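Local atomic coordinates of N-acetylgalactosaminyltransferase 7 (Homo sapiens, PDB entry 6IWR), a protein that belongs to the glycosyltransferases that pair a GT-A-type domain with a ricin-type beta-trefoil lectin domain. Residues L53-Q58 with F340-Y345; L147-V152 with P253-I258; W364-K369 with K439-D444. All blocks are in the same frame, centred on the assembly; numbering follows the deposited sequence.

All three contacts lie away from the beta-trefoil, and contact 2 falls within the glycosyltransferase family 2 region. Contact 1 and contact 3 are close neighbours, their centres about 9 Å apart, and they touch: the backbone N of Leu53 is 3.1 Å from Asp444 O, probably a hydrogen bond, and the Phe55 ring packs against the loop at Cys366. Helices 336-342 and 355-365, which supply one side of each, follow one another in sequence. Contact 2 is nested along the chain inside the loop that contact 1 closes. Its centre is about 17 Å from that of contact 1 and about 23 Å from that of contact 3, and it touches neither.

Contact 1: residues L53-Q58 with F340-Y345; sequences LTFKPQ and FELGLY
The extended N-terminal arm of the modelled chain is fastened to the end of helix 336-342, with Phe55 and Lys56 meeting Glu341 and Leu342. Glu341 does most of the work. Its CG lies beside the backbone N (chi1 -70°) and the chain then runs straight on, which carries the carboxylate out to the arm. There OE2 accepts a hydrogen bond from the backbone N of Lys56 at 2.9 Å, on its syn lone pair, with an N-H...O angle of 162°. The same oxygen lies 3.3 Å from Lys56 CG, where the two side chains cross at a slant. The other oxygen, OE1, is in a salt bridge with Arg262, so both oxygens of the carboxylate are held, which probably fixes its rotation.

Phe55 fits in beside the stem of this glutamate. Its CD1 comes to 3.6 Å from Glu341 CB, while the ring and the carboxylate are turned 64° apart. At the far end of the ring, CZ packs 3.6 Å from Leu342 CD1, the two side chains crossing at about a right angle.

The extended Lys56 chain continues along the helix to a salt bridge between NZ and Glu337, one turn earlier. Phe338 of the same helix meets the Phe55 ring edge-to-face, His445 packs on that ring as well, and Leu342 reaches across to Ile359 and Ile363 on helix 355-365.

Contact 2: residues L147-V152 with P253-I258; sequences LTSSVV and PLVAPI
Leu147 and Val255 face each other at the entrance to strand 149-155, an inner strand of the GT-A sheet, where helix 251-260 packs beside it. The strand runs parallel to both 179-186 and 236-240, as expected for the Rossmann-like core of this fold. Leu147, Val255 and Ile258 bury the most surface, and all three point their CB toward the opposite segment.

Leu147 sits just before the strand begins and reaches two successive turns of the helix. Its CB lies 3.9 Å from Val255 CG1, and the same methyl is 3.8 Å from the Leu147 carbonyl O. Val255 CG1 is trans to the residue's own backbone N (chi1 -177°), which turns one branch to Leu147 and leaves CG2 for Ser149. Farther along, Leu147 CD2 spans to the next turn, 4.2 Å from Ile258 CG2 and 3.8 Å from Ile258 O. Between the two turns the helix is kinked at Pro257 and Ile258, neither of whose N atoms bonds to the turn before; Pro257 has no N-H to offer.

Ile258 also packs on Thr266, Ala333 and Glu335, joining the helix to strands 264-274 and 332-335, and Leu147 also touches Val236 of the neighbouring strand 236-240. The polar end of the contact is settled by Tyr251, whose OH is hydrogen-bonded to Leu147 O and to Ser149 OG. That serine oxygen also stands 4.0 Å from Val255 CG2.

Contact 3: residues W364-K369 with K439-D444; sequences WQCGGK and KKFRED
Cys366 and Phe441 make the sulfur-aromatic part of this contact between the end of helix 355-365 and helix 436-444. SG approaches the ring obliquely, 4.0 Å from Phe441 CE2. From Cys366 SG to the centroid of the Phe441 ring is 5.3 Å. Phe441 has CG trans to its backbone N (chi1 172°), which brings the ring's end closer to the cysteine than its CB direction alone would suggest.

A covalent link backs up that packing: the same sulfur is bonded to Cys447 in a disulfide, so the end of one helix is tied to the chain just beyond the other.

The polar part is looser. Arg442 is extended from CG to NE, and the end of the Gln365 side chain lies over one face of its guanidinium, displaced toward the rim. The amide and guanidinium planes stand 85° apart, so the groups meet crosswise and do not stack flat. The charge of Arg442 is answered outside the two segments, by a salt bridge with Asp414 and a hydrogen bond to Val411 O. Trp412 of helix 400-412 lies against Gln365, Cys366 and Arg442 alike.

Backbone bonds finish the first helix. Gly367 N makes a weak hydrogen bond of 3.3 Å to Trp364 O, and Gly368 N bonds to Ile363 O. With Gly367 at positive phi as the C-prime residue, this is a Schellman motif, the classic glycine-terminated helix end.

Contact 1: residues L53-Q58 with F340-Y345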
loop_
_atom_site.group_PDB
_atom_site.type_symbol
_atom_site.label_atom_id
_atom_site.label_comp_id
_atom_site.label_asym_id
_atom_site.label_seq_id
_atom_site.Cartn_x
_atom_site.Cartn_y
_atom_site.Cartn_z
ATOM N N LEU A 53 -3.186 -49.144 -12.423
ATOM C CA LEU A 53 -1.959 -48.799 -11.709
ATOM C C LEU A 53 -2.251 -48.499 -10.249
ATOM O O LEU A 53 -3.180 -47.755 -9.926
ATOM C CB LEU A 53 -1.274 -47.582 -12.321
ATOM C CG LEU A 53 -0.430 -47.706 -13.595
ATOM C CD1 LEU A 53 0.393 -46.424 -13.779
ATOM C CD2 LEU A 53 0.470 -48.954 -13.588
ATOM N N THR A 54 -1.423 -49.055 -9.367
ATOM C CA THR A 54 -1.619 -48.982 -7.923
ATOM C C THR A 54 -0.332 -48.528 -7.258
ATOM O O THR A 54 0.763 -48.792 -7.756
ATOM C CB THR A 54 -2.014 -50.344 -7.345
ATOM O OG1 THR A 54 -1.551 -51.371 -8.229
ATOM C CG2 THR A 54 -3.512 -50.434 -7.162
ATOM N N PHE A 55 -0.464 -47.887 -6.099
ATOM C CA PHE A 55 0.730 -47.548 -5.341
ATOM C C PHE A 55 1.236 -48.773 -4.600
ATOM O O PHE A 55 0.473 -49.689 -4.283
ATOM C CB PHE A 55 0.460 -46.401 -4.371
ATOM C CG PHE A 55 -0.010 -45.169 -5.055
ATOM C CD1 PHE A 55 0.776 -44.562 -6.008
ATOM C CD2 PHE A 55 -1.245 -44.642 -4.784
ATOM C CE1 PHE A 55 0.337 -43.435 -6.679
ATOM C CE2 PHE A 55 -1.685 -43.508 -5.428
ATOM C CZ PHE A 55 -0.890 -42.907 -6.382
ATOM N N LYS A 56 2.544 -48.795 -4.349
ATOM C CA LYS A 56 3.164 -49.959 -3.728
ATOM C C LYS A 56 2.578 -50.157 -2.329
ATOM O O LYS A 56 2.239 -49.183 -1.657
ATOM C CB LYS A 56 4.690 -49.787 -3.692
ATOM C CG LYS A 56 5.364 -49.794 -5.066
ATOM C CD LYS A 56 6.849 -49.599 -4.969
ATOM C CE LYS A 56 7.520 -49.631 -6.334
ATOM N NZ LYS A 56 9.032 -49.414 -6.314
ATOM N N PRO A 57 2.395 -51.392 -1.876
ATOM C CA PRO A 57 1.648 -51.615 -0.625
ATOM C C PRO A 57 2.484 -51.304 0.608
ATOM O O PRO A 57 3.716 -51.271 0.569
ATOM C CB PRO A 57 1.313 -53.108 -0.686
ATOM C CG PRO A 57 2.509 -53.672 -1.444
ATOM C CD PRO A 57 2.732 -52.662 -2.541
ATOM N N GLN A 58 1.788 -51.092 1.726
ATOM C CA GLN A 58 2.478 -50.918 2.997
ATOM C C GLN A 58 3.160 -52.214 3.422
ATOM O O GLN A 58 2.527 -53.270 3.516
ATOM C CB GLN A 58 1.513 -50.458 4.089
ATOM C CG GLN A 58 2.154 -50.249 5.451
ATOM C CD GLN A 58 2.846 -48.912 5.566
ATOM O OE1 GLN A 58 3.881 -48.775 6.232
ATOM N NE2 GLN A 58 2.269 -47.906 4.931
ATOM N N PHE A 340 7.478 -39.821 -5.251
ATOM C CA PHE A 340 7.871 -40.176 -6.613
ATOM C C PHE A 340 6.741 -40.892 -7.343
ATOM O O PHE A 340 6.470 -40.585 -8.511
ATOM C CB PHE A 340 9.161 -40.990 -6.626
ATOM C CG PHE A 340 10.372 -40.138 -6.505
ATOM C CD1 PHE A 340 10.965 -39.575 -7.629
ATOM C CD2 PHE A 340 10.878 -39.821 -5.255
ATOM C CE1 PHE A 340 12.069 -38.737 -7.510
ATOM C CE2 PHE A 340 11.969 -38.997 -5.131
ATOM C CZ PHE A 340 12.575 -38.454 -6.264
ATOM N N GLU A 341 5.982 -41.733 -6.661
ATOM C CA GLU A 341 4.856 -42.380 -7.320
ATOM C C GLU A 341 3.861 -41.328 -7.823
ATOM O O GLU A 341 3.264 -41.484 -8.882
ATOM C CB GLU A 341 4.188 -43.387 -6.389
ATOM C CG GLU A 341 5.047 -44.610 -6.120
ATOM C CD GLU A 341 4.396 -45.587 -5.170
ATOM O OE1 GLU A 341 4.112 -45.200 -4.021
ATOM O OE2 GLU A 341 4.171 -46.744 -5.570
ATOM N N LEU A 342 3.645 -40.284 -7.034
ATOM C CA LEU A 342 2.925 -39.099 -7.483
ATOM C C LEU A 342 3.749 -38.436 -8.579
ATOM O O LEU A 342 3.221 -37.918 -9.552
ATOM C CB LEU A 342 2.648 -38.152 -6.319
ATOM C CG LEU A 342 1.377 -38.400 -5.496
ATOM C CD1 LEU A 342 0.768 -39.772 -5.741
ATOM C CD2 LEU A 342 1.637 -38.187 -4.016
ATOM N N GLY A 343 5.064 -38.479 -8.389
ATOM C CA GLY A 343 6.040 -38.132 -9.403
ATOM C C GLY A 343 6.129 -36.814 -10.145
ATOM O O GLY A 343 6.186 -36.829 -11.367
ATOM N N LEU A 344 6.188 -35.677 -9.462
ATOM C CA LEU A 344 6.021 -35.526 -8.033
ATOM C C LEU A 344 5.217 -34.253 -7.947
ATOM O O LEU A 344 4.047 -34.247 -7.592
ATOM C CB LEU A 344 7.371 -35.289 -7.364
ATOM C CG LEU A 344 8.569 -36.170 -7.710
ATOM C CD1 LEU A 344 9.550 -35.423 -8.597
ATOM C CD2 LEU A 344 9.255 -36.612 -6.431
ATOM N N TYR A 345 5.887 -33.168 -8.320
ATOM C CA TYR A 345 5.264 -31.893 -8.588
ATOM C C TYR A 345 5.254 -31.821 -10.096
ATOM O O TYR A 345 6.284 -32.012 -10.734
ATOM C CB TYR A 345 6.125 -30.748 -8.064
ATOM C CG TYR A 345 5.802 -30.273 -6.670
ATOM C CD1 TYR A 345 4.507 -30.303 -6.180
ATOM C CD2 TYR A 345 6.800 -29.783 -5.846
ATOM C CE1 TYR A 345 4.220 -29.864 -4.904
ATOM C CE2 TYR A 345 6.521 -29.342 -4.571
ATOM C CZ TYR A 345 5.235 -29.385 -4.107
ATOM O OH TYR A 345 4.974 -28.942 -2.838
#

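Contact 2: residues L147-V152 with P253-I258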
loop_
_atom_site.group_PDB
_atom_site.type_symbol
_atom_site.label_atom_id
_atom_site.label_comp_id
_atom_site.label_asym_id
_atom_site.label_seq_id
_atom_site.Cartn_x
_atom_site.Cartn_y
_atom_site.Cartn_z
ATOM N N LEU A 147 9.752 -43.969 10.620
ATOM C CA LEU A 147 10.576 -43.809 9.438
ATOM C C LEU A 147 11.636 -42.749 9.659
ATOM O O LEU A 147 11.425 -41.808 10.387
ATOM C CB LEU A 147 9.714 -43.361 8.269
ATOM C CG LEU A 147 9.001 -44.285 7.287
ATOM C CD1 LEU A 147 9.219 -45.749 7.554
ATOM C CD2 LEU A 147 7.525 -43.975 7.216
ATOM N N THR A 148 12.778 -42.895 9.013
ATOM C CA THR A 148 13.782 -41.836 8.997
ATOM C C THR A 148 13.381 -40.725 8.015
ATOM O O THR A 148 12.472 -40.886 7.202
ATOM C CB THR A 148 15.134 -42.404 8.605
ATOM O OG1 THR A 148 15.061 -42.893 7.256
ATOM C CG2 THR A 148 15.524 -43.550 9.541
ATOM N N SER A 149 14.072 -39.584 8.067
ATOM C CA SER A 149 13.711 -38.487 7.174
ATOM C C SER A 149 14.923 -37.731 6.651
ATOM O O SER A 149 15.913 -37.516 7.368
ATOM C CB SER A 149 12.763 -37.480 7.865
ATOM O OG SER A 149 11.523 -38.087 8.175
ATOM N N SER A 150 14.822 -37.300 5.399
ATOM C CA SER A 150 15.668 -36.235 4.873
ATOM C C SER A 150 14.876 -34.934 4.967
ATOM O O SER A 150 13.789 -34.840 4.386
ATOM C CB SER A 150 16.059 -36.536 3.424
ATOM O OG SER A 150 16.786 -37.762 3.317
ATOM N N VAL A 151 15.361 -33.947 5.716
ATOM C CA VAL A 151 14.725 -32.635 5.630
ATOM C C VAL A 151 15.423 -31.854 4.525
ATOM O O VAL A 151 16.660 -31.782 4.478
ATOM C CB VAL A 151 14.724 -31.869 6.979
ATOM C CG1 VAL A 151 14.540 -32.783 8.188
ATOM C CG2 VAL A 151 15.932 -30.968 7.159
ATOM N N VAL A 152 14.642 -31.309 3.598
ATOM C CA VAL A 152 15.193 -30.519 2.508
ATOM C C VAL A 152 14.715 -29.089 2.682
ATOM O O VAL A 152 13.537 -28.848 2.959
ATOM C CB VAL A 152 14.822 -31.088 1.125
ATOM C CG1 VAL A 152 14.521 -32.593 1.208
ATOM C CG2 VAL A 152 13.694 -30.384 0.589
ATOM N N PRO A 253 4.926 -36.893 16.156
ATOM C CA PRO A 253 3.581 -36.603 15.621
ATOM C C PRO A 253 3.538 -36.503 14.098
ATOM O O PRO A 253 2.592 -37.003 13.474
ATOM C CB PRO A 253 3.220 -35.258 16.279
ATOM C CG PRO A 253 4.369 -34.919 17.220
ATOM C CD PRO A 253 5.524 -35.774 16.901
ATOM N N LEU A 254 4.548 -35.878 13.479
ATOM C CA LEU A 254 4.496 -35.643 12.039
ATOM C C LEU A 254 4.761 -36.916 11.240
ATOM O O LEU A 254 4.137 -37.147 10.198
ATOM C CB LEU A 254 5.504 -34.563 11.652
ATOM C CG LEU A 254 5.482 -34.063 10.207
ATOM C CD1 LEU A 254 4.401 -33.049 10.010
ATOM C CD2 LEU A 254 6.795 -33.461 9.866
ATOM N N VAL A 255 5.689 -37.757 11.696
ATOM C CA VAL A 255 6.002 -38.959 10.930
ATOM C C VAL A 255 5.259 -40.214 11.396
ATOM O O VAL A 255 5.320 -41.255 10.719
ATOM C CB VAL A 255 7.522 -39.181 10.954
ATOM C CG1 VAL A 255 7.894 -40.379 10.112
ATOM C CG2 VAL A 255 8.213 -37.939 10.437
ATOM N N ALA A 256 4.563 -40.169 12.513
ATOM C CA ALA A 256 3.809 -41.352 12.912
ATOM C C ALA A 256 2.758 -41.719 11.871
ATOM O O ALA A 256 2.723 -42.880 11.433
ATOM C CB ALA A 256 3.191 -41.141 14.301
ATOM N N PRO A 257 1.901 -40.813 11.418
ATOM C CA PRO A 257 0.859 -41.245 10.469
ATOM C C PRO A 257 1.431 -41.843 9.191
ATOM O O PRO A 257 0.915 -42.862 8.713
ATOM C CB PRO A 257 0.038 -39.970 10.219
ATOM C CG PRO A 257 0.678 -38.887 11.028
ATOM C CD PRO A 257 1.749 -39.429 11.884
ATOM N N ILE A 258 2.513 -41.274 8.647
ATOM C CA ILE A 258 3.122 -41.830 7.435
ATOM C C ILE A 258 3.673 -43.225 7.693
ATOM O O ILE A 258 3.720 -44.065 6.789
ATOM C CB ILE A 258 4.231 -40.902 6.902
ATOM C CG1 ILE A 258 3.725 -39.457 6.848
ATOM C CG2 ILE A 258 4.719 -41.373 5.544
ATOM C CD1 ILE A 258 4.795 -38.472 6.562
#

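Contact 3: residues W364-K369 with K439-D444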
loop_
_atom_site.group_PDB
_atom_site.type_symbol
_atom_site.label_atom_id
_atom_site.label_comp_id
_atom_site.label_asym_id
_atom_site.label_seq_id
_atom_site.Cartn_x
_atom_site.Cartn_y
_atom_site.Cartn_z
ATOM N N TRP A 364 -5.328 -36.795 -2.532
ATOM C CA TRP A 364 -6.671 -37.145 -2.101
ATOM C C TRP A 364 -7.382 -37.983 -3.155
ATOM O O TRP A 364 -7.929 -39.052 -2.847
ATOM C CB TRP A 364 -7.458 -35.877 -1.800
ATOM C CG TRP A 364 -7.321 -35.359 -0.411
ATOM C CD1 TRP A 364 -6.917 -34.112 -0.039
ATOM C CD2 TRP A 364 -7.649 -36.051 0.799
ATOM N NE1 TRP A 364 -6.971 -33.978 1.317
ATOM C CE2 TRP A 364 -7.409 -35.152 1.866
ATOM C CE3 TRP A 364 -8.137 -37.335 1.086
ATOM C CZ2 TRP A 364 -7.602 -35.506 3.204
ATOM C CZ3 TRP A 364 -8.345 -37.685 2.404
ATOM C CH2 TRP A 364 -8.083 -36.769 3.455
ATOM N N GLN A 365 -7.383 -37.520 -4.406
ATOM C CA GLN A 365 -8.147 -38.188 -5.442
ATOM C C GLN A 365 -7.530 -39.499 -5.889
ATOM O O GLN A 365 -8.217 -40.302 -6.524
ATOM C CB GLN A 365 -8.319 -37.267 -6.640
ATOM C CG GLN A 365 -9.306 -36.150 -6.385
ATOM C CD GLN A 365 -9.304 -35.147 -7.504
ATOM O OE1 GLN A 365 -9.739 -35.452 -8.619
ATOM N NE2 GLN A 365 -8.788 -33.951 -7.227
ATOM N N CYS A 366 -6.272 -39.760 -5.564
ATOM C CA CYS A 366 -5.654 -41.005 -5.977
ATOM C C CYS A 366 -5.495 -41.969 -4.822
ATOM O O CYS A 366 -4.695 -42.905 -4.916
ATOM C CB CYS A 366 -4.313 -40.743 -6.663
ATOM S SG CYS A 366 -4.503 -39.617 -8.092
ATOM N N GLY A 367 -6.242 -41.768 -3.743
ATOM C CA GLY A 367 -6.308 -42.759 -2.695
ATOM C C GLY A 367 -5.508 -42.478 -1.446
ATOM O O GLY A 367 -5.552 -43.285 -0.515
ATOM N N GLY A 368 -4.796 -41.357 -1.376
ATOM C CA GLY A 368 -4.041 -40.998 -0.200
ATOM C C GLY A 368 -4.856 -40.156 0.758
ATOM O O GLY A 368 -6.072 -40.015 0.626
ATOM N N LYS A 369 -4.155 -39.588 1.742
ATOM C CA LYS A 369 -4.745 -38.665 2.696
ATOM C C LYS A 369 -3.736 -37.575 3.020
ATOM O O LYS A 369 -2.518 -37.800 2.993
ATOM C CB LYS A 369 -5.160 -39.337 4.003
ATOM C CG LYS A 369 -6.243 -40.404 3.954
ATOM C CD LYS A 369 -6.008 -41.352 5.162
ATOM C CE LYS A 369 -7.191 -42.240 5.531
ATOM N NZ LYS A 369 -8.037 -41.549 6.562
ATOM N N LYS A 439 -2.770 -35.937 -17.436
ATOM C CA LYS A 439 -4.085 -36.548 -17.601
ATOM C C LYS A 439 -3.995 -38.071 -17.716
ATOM O O LYS A 439 -4.843 -38.780 -17.163
ATOM C CB LYS A 439 -4.788 -35.946 -18.811
ATOM C CG LYS A 439 -5.878 -34.943 -18.439
ATOM C CD LYS A 439 -6.106 -33.898 -19.531
ATOM C CE LYS A 439 -7.575 -33.528 -19.576
ATOM N NZ LYS A 439 -8.227 -33.563 -18.216
ATOM N N LYS A 440 -2.968 -38.596 -18.395
ATOM C CA LYS A 440 -2.802 -40.046 -18.440
ATOM C C LYS A 440 -2.496 -40.621 -17.054
ATOM O O LYS A 440 -2.966 -41.719 -16.710
ATOM C CB LYS A 440 -1.710 -40.421 -19.432
ATOM C CG LYS A 440 -1.522 -41.905 -19.581
ATOM C CD LYS A 440 -0.693 -42.227 -20.816
ATOM C CE LYS A 440 0.166 -43.471 -20.623
ATOM N NZ LYS A 440 -0.612 -44.609 -20.128
ATOM N N PHE A 441 -1.705 -39.906 -16.248
ATOM C CA PHE A 441 -1.448 -40.352 -14.881
ATOM C C PHE A 441 -2.749 -40.584 -14.123
ATOM O O PHE A 441 -2.964 -41.651 -13.529
ATOM C CB PHE A 441 -0.586 -39.329 -14.143
ATOM C CG PHE A 441 -0.436 -39.616 -12.686
ATOM C CD1 PHE A 441 0.601 -40.426 -12.227
ATOM C CD2 PHE A 441 -1.336 -39.087 -11.763
ATOM C CE1 PHE A 441 0.735 -40.704 -10.876
ATOM C CE2 PHE A 441 -1.198 -39.343 -10.410
ATOM C CZ PHE A 441 -0.162 -40.160 -9.966
ATOM N N ARG A 442 -3.636 -39.587 -14.141
ATOM C CA ARG A 442 -4.887 -39.684 -13.404
ATOM C C ARG A 442 -5.734 -40.849 -13.897
ATOM O O ARG A 442 -6.335 -41.573 -13.093
ATOM C CB ARG A 442 -5.649 -38.376 -13.524
ATOM C CG ARG A 442 -6.875 -38.358 -12.702
ATOM C CD ARG A 442 -7.601 -37.052 -12.865
ATOM N NE ARG A 442 -8.988 -37.186 -12.437
ATOM C CZ ARG A 442 -9.864 -36.191 -12.450
ATOM N NH1 ARG A 442 -9.498 -34.987 -12.865
ATOM N NH2 ARG A 442 -11.106 -36.403 -12.037
ATOM N N GLU A 443 -5.794 -41.053 -15.214
ATOM C CA GLU A 443 -6.557 -42.177 -15.742
ATOM C C GLU A 443 -5.904 -43.514 -15.414
ATOM O O GLU A 443 -6.590 -44.460 -15.031
ATOM C CB GLU A 443 -6.746 -42.025 -17.245
ATOM C CG GLU A 443 -8.076 -41.376 -17.601
ATOM C CD GLU A 443 -8.170 -40.948 -19.058
ATOM O OE1 GLU A 443 -7.111 -40.656 -19.674
ATOM O OE2 GLU A 443 -9.312 -40.904 -19.581
ATOM N N ASP A 444 -4.587 -43.625 -15.561
ATOM C CA ASP A 444 -3.951 -44.919 -15.333
ATOM C C ASP A 444 -4.135 -45.381 -13.895
ATOM O O ASP A 444 -4.354 -46.571 -13.648
ATOM C CB ASP A 444 -2.467 -44.857 -15.694
ATOM C CG ASP A 444 -2.229 -44.858 -17.201
ATOM O OD1 ASP A 444 -3.188 -45.130 -17.953
ATOM O OD2 ASP A 444 -1.092 -44.553 -17.627
#